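Local coordinates for sortase (Actinomyces oris, PDB 2XWG), which probably acts as a pilus-assembling transpeptidase of the sortase C family, cutting sorting signals and joining fimbrial subunits through an acyl-enzyme intermediate, at residues A[59-64]-A[93-98]; A[103-106]-A[111-114]; A[181-186]-A[206-211]; A[211-216]-A[220-225]. All coordinates share one frame; numbering follows the deposited sequence.

Interaction 1: residues A[59-64]-A[93-98]; sequences RASAET and LHEMDI. With CA (calcium ion), chain G.
Ser-61 reaches out from helix 55-68 and meets the carboxylate of Glu-95 in the loop that follows helix 87-93. Its hydroxyl donates the hydrogen bond, with Ser-61 OG 2.9 Å from Glu-95 OE1. The oxygen is met on its syn lone pair, the side of its twin, so Glu-95 OE2 is also close, 3.2 Å from Ser-61 OG. The serine OG, anti to the backbone N (chi1 176°), is turned to the loop, while the glutamate chain bends at chi2 (-69°) to bring its acid group round to the helix. One residue along each segment, the polar contact gives way to an apolar one, Ala-62 CB lying 4.1 Å from Met-96 CG. With an alanine here instead of Glu-95, Ser-61 OG would probably lose its acceptor, leaving Ala-62 and Met-96 as the main side-chain contact between helix and loop. In the second shell, Met-96 packs on Val-139 and Leu-177, Glu-95 lies against Tyr-65 and Leu-137, and the carbonyl of Glu-95 is held by His-118. Met-96 has positive phi, and at this turn the loop curls round a calcium ion. The ion is bound by His-94 O at 2.7 Å and by Asp-97 OD1 at 2.9 Å, two oxygens 3.0 Å apart because they share the metal. Glu-58, one turn earlier on the serine's helix, supplies the remaining protein ligand, and the whole is a calcium site bridging an N-terminal helix and a loop.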
loop_
_atom_site.group_PDB
_atom_site.type_symbol
_atom_site.label_atom_id
_atom_site.label_comp_id
_atom_site.label_asym_id
_atom_site.label_seq_id
_atom_site.Cartn_x
_atom_site.Cartn_y
_atom_site.Cartn_z
ATOM N N ARG A 59 -0.312 -13.022 11.852
ATOM C CA ARG A 59 -1.446 -12.649 11.052
ATOM C C ARG A 59 -2.632 -12.179 11.905
ATOM O O ARG A 59 -3.297 -11.180 11.575
ATOM C CB ARG A 59 -1.857 -13.786 10.140
ATOM C CG ARG A 59 -2.947 -13.351 9.216
ATOM C CD ARG A 59 -3.275 -14.367 8.156
ATOM N NE ARG A 59 -3.891 -13.658 7.043
ATOM C CZ ARG A 59 -3.230 -13.312 5.945
ATOM N NH1 ARG A 59 -1.946 -13.647 5.826
ATOM N NH2 ARG A 59 -3.851 -12.656 4.967
ATOM N N ALA A 60 -2.900 -12.891 12.998
ATOM C CA ALA A 60 -4.015 -12.531 13.876
ATOM C C ALA A 60 -3.771 -11.172 14.517
ATOM O O ALA A 60 -4.702 -10.393 14.712
ATOM C CB ALA A 60 -4.228 -13.588 14.948
ATOM N N SER A 61 -2.514 -10.891 14.844
ATOM C CA SER A 61 -2.150 -9.593 15.377
ATOM C C SER A 61 -2.324 -8.506 14.309
ATOM O O SER A 61 -2.832 -7.413 14.595
ATOM C CB SER A 61 -0.716 -9.611 15.888
ATOM O OG SER A 61 -0.344 -8.320 16.332
ATOM N N ALA A 62 -1.903 -8.807 13.082
ATOM C CA ALA A 62 -2.123 -7.898 11.969
ATOM C C ALA A 62 -3.608 -7.581 11.871
ATOM O O ALA A 62 -3.993 -6.416 11.748
ATOM C CB ALA A 62 -1.632 -8.504 10.672
ATOM N N GLU A 63 -4.447 -8.611 11.935
ATOM C CA GLU A 63 -5.885 -8.395 11.758
ATOM C C GLU A 63 -6.467 -7.628 12.950
ATOM O O GLU A 63 -7.379 -6.808 12.802
ATOM C CB GLU A 63 -6.623 -9.717 11.522
ATOM C CG GLU A 63 -5.862 -10.681 10.598
ATOM C CD GLU A 63 -6.774 -11.538 9.723
ATOM O OE1 GLU A 63 -7.878 -11.050 9.362
ATOM O OE2 GLU A 63 -6.380 -12.692 9.396
ATOM N N THR A 64 -5.933 -7.885 14.136
ATOM C CA THR A 64 -6.317 -7.076 15.281
ATOM C C THR A 64 -5.939 -5.619 15.020
ATOM O O THR A 64 -6.789 -4.742 15.160
ATOM C CB THR A 64 -5.716 -7.605 16.597
ATOM O OG1 THR A 64 -6.350 -8.848 16.933
ATOM C CG2 THR A 64 -5.926 -6.604 17.729
ATOM N N LEU A 93 5.642 -0.619 13.752
ATOM C CA LEU A 93 6.827 -1.316 13.288
ATOM C C LEU A 93 6.843 -2.770 13.732
ATOM O O LEU A 93 7.530 -3.605 13.140
ATOM C CB LEU A 93 8.072 -0.611 13.808
ATOM C CG LEU A 93 8.844 0.274 12.834
ATOM C CD1 LEU A 93 7.928 0.942 11.833
ATOM C CD2 LEU A 93 9.642 1.301 13.621
ATOM N N HIS A 94 6.102 -3.073 14.789
ATOM C CA HIS A 94 6.104 -4.422 15.329
ATOM C C HIS A 94 5.136 -5.314 14.564
ATOM O O HIS A 94 5.225 -6.528 14.640
ATOM C CB HIS A 94 5.745 -4.429 16.818
ATOM C CG HIS A 94 6.921 -4.277 17.728
ATOM N ND1 HIS A 94 7.163 -3.124 18.447
ATOM C CD2 HIS A 94 7.918 -5.134 18.045
ATOM C CE1 HIS A 94 8.260 -3.277 19.165
ATOM N NE2 HIS A 94 8.740 -4.489 18.940
ATOM N N GLU A 95 4.209 -4.724 13.822
ATOM C CA GLU A 95 3.292 -5.548 13.055
ATOM C C GLU A 95 3.980 -6.080 11.811
ATOM O O GLU A 95 4.837 -5.419 11.237
ATOM C CB GLU A 95 2.032 -4.775 12.705
ATOM C CG GLU A 95 1.291 -4.283 13.933
ATOM C CD GLU A 95 0.670 -5.422 14.727
ATOM O OE1 GLU A 95 0.627 -6.563 14.209
ATOM O OE2 GLU A 95 0.210 -5.173 15.863
ATOM N N MET A 96 3.623 -7.293 11.418
ATOM C CA MET A 96 4.173 -7.915 10.225
ATOM C C MET A 96 5.695 -7.798 10.130
ATOM O O MET A 96 6.215 -7.379 9.091
ATOM C CB MET A 96 3.512 -7.300 8.999
ATOM C CG MET A 96 2.007 -7.343 9.062
ATOM S SD MET A 96 1.221 -6.886 7.507
ATOM C CE MET A 96 1.468 -8.369 6.532
ATOM N N ASP A 97 6.398 -8.180 11.204
ATOM C CA ASP A 97 7.841 -7.950 11.311
ATOM C C ASP A 97 8.709 -9.226 11.384
ATOM O O ASP A 97 9.889 -9.174 11.763
ATOM C CB ASP A 97 8.167 -6.995 12.482
ATOM C CG ASP A 97 8.172 -7.691 13.863
ATOM O OD1 ASP A 97 7.304 -8.563 14.141
ATOM O OD2 ASP A 97 9.062 -7.351 14.682
ATOM N N ILE A 98 8.136 -10.362 11.002
ATOM C CA ILE A 98 8.907 -11.598 10.942
ATOM C C ILE A 98 10.114 -11.465 10.015
ATOM O O ILE A 98 11.234 -11.784 10.406
ATOM C CB ILE A 98 8.077 -12.768 10.422
ATOM C CG1 ILE A 98 6.800 -12.937 11.235
ATOM C CG2 ILE A 98 8.899 -14.037 10.477
ATOM C CD1 ILE A 98 5.857 -14.000 10.656
HETATM CA CA CA G . 4.756 -9.074 15.393
#

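Interaction 2: residues A[103-106]-A[111-114]; sequences ARIV and HVSL
Ile-105 and Leu-114 form an antiparallel hydrogen-bonded pair in the β-hairpin of strands 103-107 and 112-118, near whose turn His-111 and Val-112 sit opposite a single residue as a G1 bulge. Ile-105 N donates to Leu-114 O at 2.9 Å, and Leu-114 N returns the bond to Ile-105 O at 3.0 Å. Both bonds are nearly straight at the hydrogen (171° and 167°), and each donor also lies nearly along the C=O axis. Next to it, Val-106 and Ser-113 are a non-hydrogen-bonded pair, their side chains on the other face from those of Ile-105 and Leu-114. There a CA-H...O contact accompanies the close approach, Val-106 CA lying 3.1 Å from Val-112 O. On the face of Ile-105, its CG2 branch does the touching: it lies 3.6 Å from Leu-114 O and, more loosely, 4.2 Å from Leu-114 CB and 4.4 Å from Val-112 CG1. In Arg-104, bends at chi2 and chi3 bring NH1 over the neighbouring strand, to 3.4 Å from Leu-114 C, with Ser-113 O near the plane of the guanidinium at its edge. Ile-105 also packs on Phe-172, and Leu-114 on Phe-160. Further along the hairpin, Ala-103 pairs with Ile-116. Along the other edge of strand 103-107, Arg-104 and Val-106 hydrogen-bond through their backbones to Ser-175 and Tyr-173 of strand 171-176, so the hairpin continues the sheet there.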
loop_
_atom_site.group_PDB
_atom_site.type_symbol
_atom_site.label_atom_id
_atom_site.label_comp_id
_atom_site.label_asym_id
_atom_site.label_seq_id
_atom_site.Cartn_x
_atom_site.Cartn_y
_atom_site.Cartn_z
ATOM N N ALA A 103 5.554 -7.443 2.901
ATOM C CA ALA A 103 4.745 -8.193 1.935
ATOM C C ALA A 103 5.321 -8.019 0.529
ATOM O O ALA A 103 6.305 -7.295 0.329
ATOM C CB ALA A 103 3.299 -7.727 1.969
ATOM N N ARG A 104 4.706 -8.677 -0.445
ATOM C CA ARG A 104 5.157 -8.581 -1.831
ATOM C C ARG A 104 3.996 -8.315 -2.758
ATOM O O ARG A 104 2.912 -8.866 -2.549
ATOM C CB ARG A 104 5.785 -9.887 -2.273
ATOM C CG ARG A 104 7.089 -10.135 -1.665
ATOM C CD ARG A 104 7.954 -10.833 -2.655
ATOM N NE ARG A 104 9.289 -10.261 -2.588
ATOM C CZ ARG A 104 9.843 -9.481 -3.518
ATOM N NH1 ARG A 104 9.192 -9.175 -4.657
ATOM N NH2 ARG A 104 11.079 -9.024 -3.305
ATOM N N ILE A 105 4.225 -7.531 -3.814
ATOM C CA ILE A 105 3.168 -7.265 -4.778
ATOM C C ILE A 105 3.623 -7.580 -6.166
ATOM O O ILE A 105 4.751 -7.282 -6.526
ATOM C CB ILE A 105 2.740 -5.801 -4.761
ATOM C CG1 ILE A 105 1.623 -5.569 -5.789
ATOM C CG2 ILE A 105 3.922 -4.887 -5.048
ATOM C CD1 ILE A 105 0.929 -4.278 -5.561
ATOM N N VAL A 106 2.747 -8.188 -6.950
ATOM C CA VAL A 106 3.047 -8.497 -8.335
ATOM C C VAL A 106 1.868 -8.030 -9.164
ATOM O O VAL A 106 0.720 -8.376 -8.871
ATOM C CB VAL A 106 3.307 -10.005 -8.578
ATOM C CG1 VAL A 106 2.162 -10.804 -8.086
ATOM C CG2 VAL A 106 3.512 -10.280 -10.067
ATOM N N HIS A 111 4.529 -5.890 -15.244
ATOM C CA HIS A 111 5.833 -6.416 -14.879
ATOM C C HIS A 111 6.360 -5.786 -13.596
ATOM O O HIS A 111 7.550 -5.540 -13.455
ATOM C CB HIS A 111 6.798 -6.211 -16.047
ATOM C CG HIS A 111 6.250 -6.703 -17.351
ATOM N ND1 HIS A 111 6.245 -8.033 -17.701
ATOM C CD2 HIS A 111 5.656 -6.049 -18.376
ATOM C CE1 HIS A 111 5.677 -8.178 -18.883
ATOM N NE2 HIS A 111 5.314 -6.988 -19.318
ATOM N N VAL A 112 5.461 -5.496 -12.663
ATOM C CA VAL A 112 5.875 -5.056 -11.346
ATOM C C VAL A 112 5.909 -6.239 -10.399
ATOM O O VAL A 112 4.886 -6.910 -10.210
ATOM C CB VAL A 112 4.917 -4.057 -10.754
ATOM C CG1 VAL A 112 5.069 -4.055 -9.256
ATOM C CG2 VAL A 112 5.166 -2.670 -11.346
ATOM N N SER A 113 7.086 -6.493 -9.827
ATOM C CA SER A 113 7.288 -7.503 -8.787
ATOM C C SER A 113 8.188 -6.915 -7.717
ATOM O O SER A 113 9.399 -6.894 -7.886
ATOM C CB SER A 113 7.976 -8.728 -9.371
ATOM O OG SER A 113 8.220 -9.659 -8.349
ATOM N N LEU A 114 7.600 -6.433 -6.623
ATOM C CA LEU A 114 8.325 -5.627 -5.639
ATOM C C LEU A 114 8.000 -6.011 -4.185
ATOM O O LEU A 114 6.895 -6.460 -3.903
ATOM C CB LEU A 114 7.986 -4.147 -5.830
ATOM C CG LEU A 114 8.412 -3.467 -7.126
ATOM C CD1 LEU A 114 7.712 -2.112 -7.273
ATOM C CD2 LEU A 114 9.925 -3.301 -7.139
#

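Interaction 3: residues A[181-186]-A[206-211]; sequences LKYEVN and DLVTLI
Tyr-183 carries this contact, meeting Asp-206 with its hydroxyl and Val-208 with its ring. The polar part is one hydrogen bond, Tyr-183 OH donating to Asp-206 OD1 at 2.9 Å. OD1 is met on its syn side, somewhat out of the carboxylate plane, and the ring and carboxylate planes stand 72° apart, so the two groups cross rather than stack. Asp-206 turns its carboxylate away from its own nitrogen (chi1 -174°), toward the phenol, and its backbone O lies in the ring plane at the edge. The other carboxylate oxygen, OD2, is taken by the backbone NH of Gly-141 and by a salt bridge to Arg-229. So many partners round a buried carboxylate would be expected to favour its ionised form. The contact lies within the sortase β-barrel, where strands 179-191 and 206-214 are separated by strand 221-229; their short segments run at 68° to each other, 8.1 Å apart at the axes, so no backbone pairing joins them, and the Tyr-183 side chain spans the gap. The apolar part is a CH-π contact: Val-208 CG2 stands over one face of the tyrosine ring, 3.8 Å from its centroid, displaced toward the rim and nearest to CZ at 3.5 Å. Val-208 also packs on Phe-172 of strand 171-176 and on Ser-146 of strand 144-149, and Tyr-183 is backbone-bonded to Phe-172.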
loop_
_atom_site.group_PDB
_atom_site.type_symbol
_atom_site.label_atom_id
_atom_site.label_comp_id
_atom_site.label_asym_id
_atom_site.label_seq_id
_atom_site.Cartn_x
_atom_site.Cartn_y
_atom_site.Cartn_z
ATOM N N LEU A 181 -3.294 -12.659 -1.813
ATOM C CA LEU A 181 -4.553 -11.964 -1.962
ATOM C C LEU A 181 -4.710 -11.446 -3.393
ATOM O O LEU A 181 -3.877 -10.673 -3.862
ATOM C CB LEU A 181 -4.577 -10.775 -1.013
ATOM C CG LEU A 181 -4.107 -10.955 0.426
ATOM C CD1 LEU A 181 -4.384 -9.669 1.170
ATOM C CD2 LEU A 181 -4.793 -12.135 1.119
ATOM N N LYS A 182 -5.767 -11.860 -4.088
ATOM C CA LYS A 182 -6.015 -11.344 -5.420
ATOM C C LYS A 182 -6.928 -10.138 -5.356
ATOM O O LYS A 182 -8.011 -10.232 -4.776
ATOM C CB LYS A 182 -6.665 -12.410 -6.289
ATOM C CG LYS A 182 -6.914 -11.987 -7.721
ATOM C CD LYS A 182 -7.553 -13.125 -8.502
ATOM C CE LYS A 182 -7.638 -12.815 -9.981
ATOM N NZ LYS A 182 -8.464 -13.834 -10.729
ATOM N N TYR A 183 -6.498 -9.012 -5.941
ATOM C CA TYR A 183 -7.360 -7.828 -6.120
ATOM C C TYR A 183 -7.621 -7.528 -7.597
ATOM O O TYR A 183 -6.767 -7.779 -8.445
ATOM C CB TYR A 183 -6.751 -6.599 -5.453
ATOM C CG TYR A 183 -6.649 -6.756 -3.969
ATOM C CD1 TYR A 183 -5.590 -7.418 -3.408
ATOM C CD2 TYR A 183 -7.616 -6.255 -3.133
ATOM C CE1 TYR A 183 -5.497 -7.584 -2.055
ATOM C CE2 TYR A 183 -7.531 -6.401 -1.785
ATOM C CZ TYR A 183 -6.470 -7.077 -1.243
ATOM O OH TYR A 183 -6.370 -7.245 0.122
ATOM N N GLU A 184 -8.802 -7.000 -7.905
ATOM C CA GLU A 184 -9.119 -6.600 -9.269
ATOM C C GLU A 184 -9.327 -5.082 -9.291
ATOM O O GLU A 184 -10.001 -4.536 -8.417
ATOM C CB GLU A 184 -10.360 -7.346 -9.770
ATOM C CG GLU A 184 -10.815 -6.940 -11.176
ATOM C CD GLU A 184 -12.115 -7.630 -11.623
ATOM O OE1 GLU A 184 -13.102 -7.626 -10.842
ATOM O OE2 GLU A 184 -12.147 -8.172 -12.759
ATOM N N VAL A 185 -8.729 -4.397 -10.265
ATOM C CA VAL A 185 -8.798 -2.935 -10.330
ATOM C C VAL A 185 -10.202 -2.469 -10.700
ATOM O O VAL A 185 -10.753 -2.878 -11.723
ATOM C CB VAL A 185 -7.814 -2.380 -11.363
ATOM C CG1 VAL A 185 -7.986 -0.877 -11.522
ATOM C CG2 VAL A 185 -6.397 -2.728 -10.979
ATOM N N ASN A 186 -10.793 -1.614 -9.879
ATOM C CA ASN A 186 -12.138 -1.156 -10.183
ATOM C C ASN A 186 -12.333 0.346 -10.006
ATOM O O ASN A 186 -13.467 0.823 -9.948
ATOM C CB ASN A 186 -13.176 -1.928 -9.371
ATOM C CG ASN A 186 -13.184 -1.528 -7.906
ATOM O OD1 ASN A 186 -12.548 -0.542 -7.501
ATOM N ND2 ASN A 186 -13.929 -2.282 -7.099
ATOM N N ASP A 206 -12.969 -4.808 1.194
ATOM C CA ASP A 206 -11.558 -5.193 1.236
ATOM C C ASP A 206 -10.872 -4.517 0.041
ATOM O O ASP A 206 -10.963 -5.001 -1.093
ATOM C CB ASP A 206 -11.463 -6.729 1.136
ATOM C CG ASP A 206 -10.030 -7.273 1.304
ATOM O OD1 ASP A 206 -9.060 -6.515 1.062
ATOM O OD2 ASP A 206 -9.886 -8.477 1.662
ATOM N N LEU A 207 -10.216 -3.387 0.273
ATOM C CA LEU A 207 -9.621 -2.644 -0.838
ATOM C C LEU A 207 -8.121 -2.438 -0.684
ATOM O O LEU A 207 -7.632 -2.254 0.418
ATOM C CB LEU A 207 -10.249 -1.258 -0.927
ATOM C CG LEU A 207 -11.748 -1.062 -0.888
ATOM C CD1 LEU A 207 -12.032 0.424 -0.810
ATOM C CD2 LEU A 207 -12.339 -1.663 -2.136
ATOM N N VAL A 208 -7.402 -2.407 -1.800
ATOM C CA VAL A 208 -6.022 -1.912 -1.797
ATOM C C VAL A 208 -5.826 -0.837 -2.858
ATOM O O VAL A 208 -6.191 -1.034 -4.010
ATOM C CB VAL A 208 -5.008 -3.012 -2.100
ATOM C CG1 VAL A 208 -3.669 -2.384 -2.394
ATOM C CG2 VAL A 208 -4.904 -3.962 -0.935
ATOM N N THR A 209 -5.239 0.291 -2.478
ATOM C CA THR A 209 -4.906 1.330 -3.447
ATOM C C THR A 209 -3.396 1.463 -3.681
ATOM O O THR A 209 -2.616 1.634 -2.732
ATOM C CB THR A 209 -5.441 2.695 -3.007
ATOM O OG1 THR A 209 -6.858 2.606 -2.828
ATOM C CG2 THR A 209 -5.143 3.752 -4.060
ATOM N N LEU A 210 -3.000 1.378 -4.948
ATOM C CA LEU A 210 -1.650 1.688 -5.376
ATOM C C LEU A 210 -1.555 3.178 -5.716
ATOM O O LEU A 210 -2.237 3.662 -6.618
ATOM C CB LEU A 210 -1.323 0.859 -6.608
ATOM C CG LEU A 210 -1.712 -0.619 -6.490
ATOM C CD1 LEU A 210 -1.413 -1.361 -7.768
ATOM C CD2 LEU A 210 -0.992 -1.296 -5.328
ATOM N N ILE A 211 -0.713 3.926 -5.020
ATOM C CA ILE A 211 -0.616 5.336 -5.346
ATOM C C ILE A 211 0.766 5.731 -5.827
ATOM O O ILE A 211 1.752 5.326 -5.249
ATOM C CB ILE A 211 -0.995 6.197 -4.149
ATOM C CG1 ILE A 211 -0.905 7.682 -4.505
ATOM C CG2 ILE A 211 -0.098 5.892 -2.978
ATOM C CD1 ILE A 211 -1.461 8.593 -3.420
#

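Interaction 4: residues A[211-216]-A[220-225]; sequences ITCTPY and SHRLLV
Ile-211 and Leu-224 lie side by side at the tight end of this β-hairpin, with Ile-211 CD1 3.3 Å from Leu-224 CD2. Next to them Thr-212 N donates to Leu-223 O at 3.1 Å, and Leu-223 N to Thr-212 O at 2.9 Å. Thr-212 CG2 packs on Leu-223 CB, while its hydroxyl is spent on Thr-152 and Gly-150. Toward the turn the pairing becomes uneven: a classic beta bulge sets Ser-220 and His-221 against Thr-214, His-221 N donates to Thr-214 O at 2.7 Å while the return bond is weak, and Pro-215 follows a cis peptide at the exposed tip. Between these ends lies the polar pair Cys-213 and Arg-222. Cys-213, predicted to form the acyl-thioester, places SG 3.5 Å from Arg-222 NH1, 3.4 Å above the guanidinium plane and offset to its rim. The arginine curls back by a bend at chi2 (-51°), so that NH1 can also donate to His-221 O at 2.6 Å; NE makes a salt bridge with Asp-76. With a leucine in place of Arg-222, Asp-76 would probably be left without its charge partner and the sulfur without its flat cover. Trp-78 also touches Cys-213; with Asp-76 this is consistent with the lid described for class C sortases. The chemistry thus implies a cysteine and arginine juxtaposed as in the family's Cys-His-Arg active site, with His-151 the predicted histidine.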
loop_
_atom_site.group_PDB
_atom_site.type_symbol
_atom_site.label_atom_id
_atom_site.label_comp_id
_atom_site.label_asym_id
_atom_site.label_seq_id
_atom_site.Cartn_x
_atom_site.Cartn_y
_atom_site.Cartn_z
ATOM N N ILE A 211 -0.713 3.926 -5.020
ATOM C CA ILE A 211 -0.616 5.336 -5.346
ATOM C C ILE A 211 0.766 5.731 -5.827
ATOM O O ILE A 211 1.752 5.326 -5.249
ATOM C CB ILE A 211 -0.995 6.197 -4.149
ATOM C CG1 ILE A 211 -0.905 7.682 -4.505
ATOM C CG2 ILE A 211 -0.098 5.892 -2.978
ATOM C CD1 ILE A 211 -1.461 8.593 -3.420
ATOM N N THR A 212 0.834 6.521 -6.895
ATOM C CA THR A 212 2.102 7.062 -7.365
ATOM C C THR A 212 1.959 8.546 -7.720
ATOM O O THR A 212 0.865 9.116 -7.644
ATOM C CB THR A 212 2.591 6.301 -8.584
ATOM O OG1 THR A 212 3.897 6.755 -8.934
ATOM C CG2 THR A 212 1.689 6.552 -9.725
ATOM N N CYS A 213 3.062 9.188 -8.084
ATOM C CA CYS A 213 3.006 10.571 -8.528
ATOM C C CYS A 213 2.768 10.649 -10.013
ATOM O O CYS A 213 3.097 9.718 -10.750
ATOM C CB CYS A 213 4.294 11.275 -8.179
ATOM S SG CYS A 213 4.387 11.486 -6.440
ATOM N N THR A 214 2.187 11.759 -10.452
ATOM C CA THR A 214 1.862 11.956 -11.863
ATOM C C THR A 214 1.640 13.433 -12.144
ATOM O O THR A 214 1.195 14.174 -11.259
ATOM C CB THR A 214 0.620 11.157 -12.271
ATOM O OG1 THR A 214 0.688 10.839 -13.669
ATOM C CG2 THR A 214 -0.650 11.936 -11.971
ATOM N N PRO A 215 2.001 13.881 -13.363
ATOM C CA PRO A 215 2.636 13.069 -14.417
ATOM C C PRO A 215 4.147 12.927 -14.211
ATOM O O PRO A 215 4.735 13.669 -13.415
ATOM C CB PRO A 215 2.369 13.876 -15.712
ATOM C CG PRO A 215 1.664 15.152 -15.279
ATOM C CD PRO A 215 1.851 15.284 -13.787
ATOM N N TYR A 216 4.749 11.974 -14.920
ATOM C CA TYR A 216 6.179 11.704 -14.857
ATOM C C TYR A 216 6.953 13.008 -14.853
ATOM O O TYR A 216 6.627 13.909 -15.598
ATOM C CB TYR A 216 6.570 10.860 -16.072
ATOM C CG TYR A 216 7.902 10.142 -15.991
ATOM C CD1 TYR A 216 9.078 10.807 -16.239
ATOM C CD2 TYR A 216 7.967 8.782 -15.690
ATOM C CE1 TYR A 216 10.295 10.162 -16.174
ATOM C CE2 TYR A 216 9.193 8.108 -15.631
ATOM C CZ TYR A 216 10.350 8.809 -15.872
ATOM O OH TYR A 216 11.567 8.167 -15.837
ATOM N N SER A 220 2.639 16.839 -10.136
ATOM C CA SER A 220 1.725 17.866 -9.671
ATOM C C SER A 220 0.518 17.199 -9.046
ATOM O O SER A 220 -0.185 17.808 -8.246
ATOM C CB SER A 220 1.261 18.739 -10.841
ATOM O OG SER A 220 0.345 18.002 -11.632
ATOM N N HIS A 221 0.275 15.946 -9.417
ATOM C CA HIS A 221 -0.863 15.185 -8.884
ATOM C C HIS A 221 -0.486 13.791 -8.324
ATOM O O HIS A 221 0.682 13.510 -8.081
ATOM C CB HIS A 221 -1.952 15.051 -9.947
ATOM C CG HIS A 221 -2.568 16.356 -10.347
ATOM N ND1 HIS A 221 -1.996 17.195 -11.282
ATOM C CD2 HIS A 221 -3.711 16.967 -9.945
ATOM C CE1 HIS A 221 -2.760 18.263 -11.440
ATOM N NE2 HIS A 221 -3.804 18.152 -10.637
ATOM N N ARG A 222 -1.497 12.944 -8.109
ATOM C CA ARG A 222 -1.323 11.565 -7.664
ATOM C C ARG A 222 -2.216 10.646 -8.458
ATOM O O ARG A 222 -3.382 10.935 -8.628
ATOM C CB ARG A 222 -1.732 11.414 -6.210
ATOM C CG ARG A 222 -0.981 12.292 -5.272
ATOM C CD ARG A 222 0.496 12.163 -5.469
ATOM N NE ARG A 222 1.179 13.023 -4.512
ATOM C CZ ARG A 222 1.993 14.015 -4.848
ATOM N NH1 ARG A 222 2.224 14.277 -6.133
ATOM N NH2 ARG A 222 2.584 14.739 -3.901
ATOM N N LEU A 223 -1.690 9.520 -8.919
ATOM C CA LEU A 223 -2.528 8.541 -9.592
ATOM C C LEU A 223 -2.914 7.431 -8.604
ATOM O O LEU A 223 -2.049 6.840 -7.969
ATOM C CB LEU A 223 -1.801 7.990 -10.810
ATOM C CG LEU A 223 -2.363 6.684 -11.344
ATOM C CD1 LEU A 223 -3.649 6.984 -12.071
ATOM C CD2 LEU A 223 -1.365 6.020 -12.286
ATOM N N LEU A 224 -4.213 7.177 -8.446
ATOM C CA LEU A 224 -4.716 6.209 -7.472
ATOM C C LEU A 224 -5.403 5.105 -8.205
ATOM O O LEU A 224 -6.443 5.326 -8.799
ATOM C CB LEU A 224 -5.744 6.817 -6.517
ATOM C CG LEU A 224 -5.521 8.105 -5.708
ATOM C CD1 LEU A 224 -6.218 8.008 -4.372
ATOM C CD2 LEU A 224 -4.083 8.437 -5.468
ATOM N N VAL A 225 -4.830 3.910 -8.150
ATOM C CA VAL A 225 -5.445 2.729 -8.712
ATOM C C VAL A 225 -5.951 1.894 -7.545
ATOM O O VAL A 225 -5.175 1.490 -6.681
ATOM C CB VAL A 225 -4.426 1.922 -9.529
ATOM C CG1 VAL A 225 -4.933 0.493 -9.792
ATOM C CG2 VAL A 225 -4.088 2.641 -10.831
#

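Interactions 1 and 2 are partly buried, 3 and 4 buried. Interaction 1 is the outlier: it lies outside the sheet and joins an N-terminal helix to a calcium-binding loop through a serine-carboxylate hydrogen bond and an alanine-methionine contact. Interactions 2 and 4 are β-hairpins with backbone pairing, but one pairs on with strand 171-176, where the sheet closes on itself, and the other holds the predicted nucleophile; their nearest atoms are about 8 Å apart. Interaction 3 links non-neighbouring strands through a tyrosine side chain, without backbone pairing. It shares Ile-211 and strand 206-214 with interaction 4, and meets interaction 2 where Ile-105 packs on Leu-210. Interaction 1 touches it through Arg-59 and Leu-181.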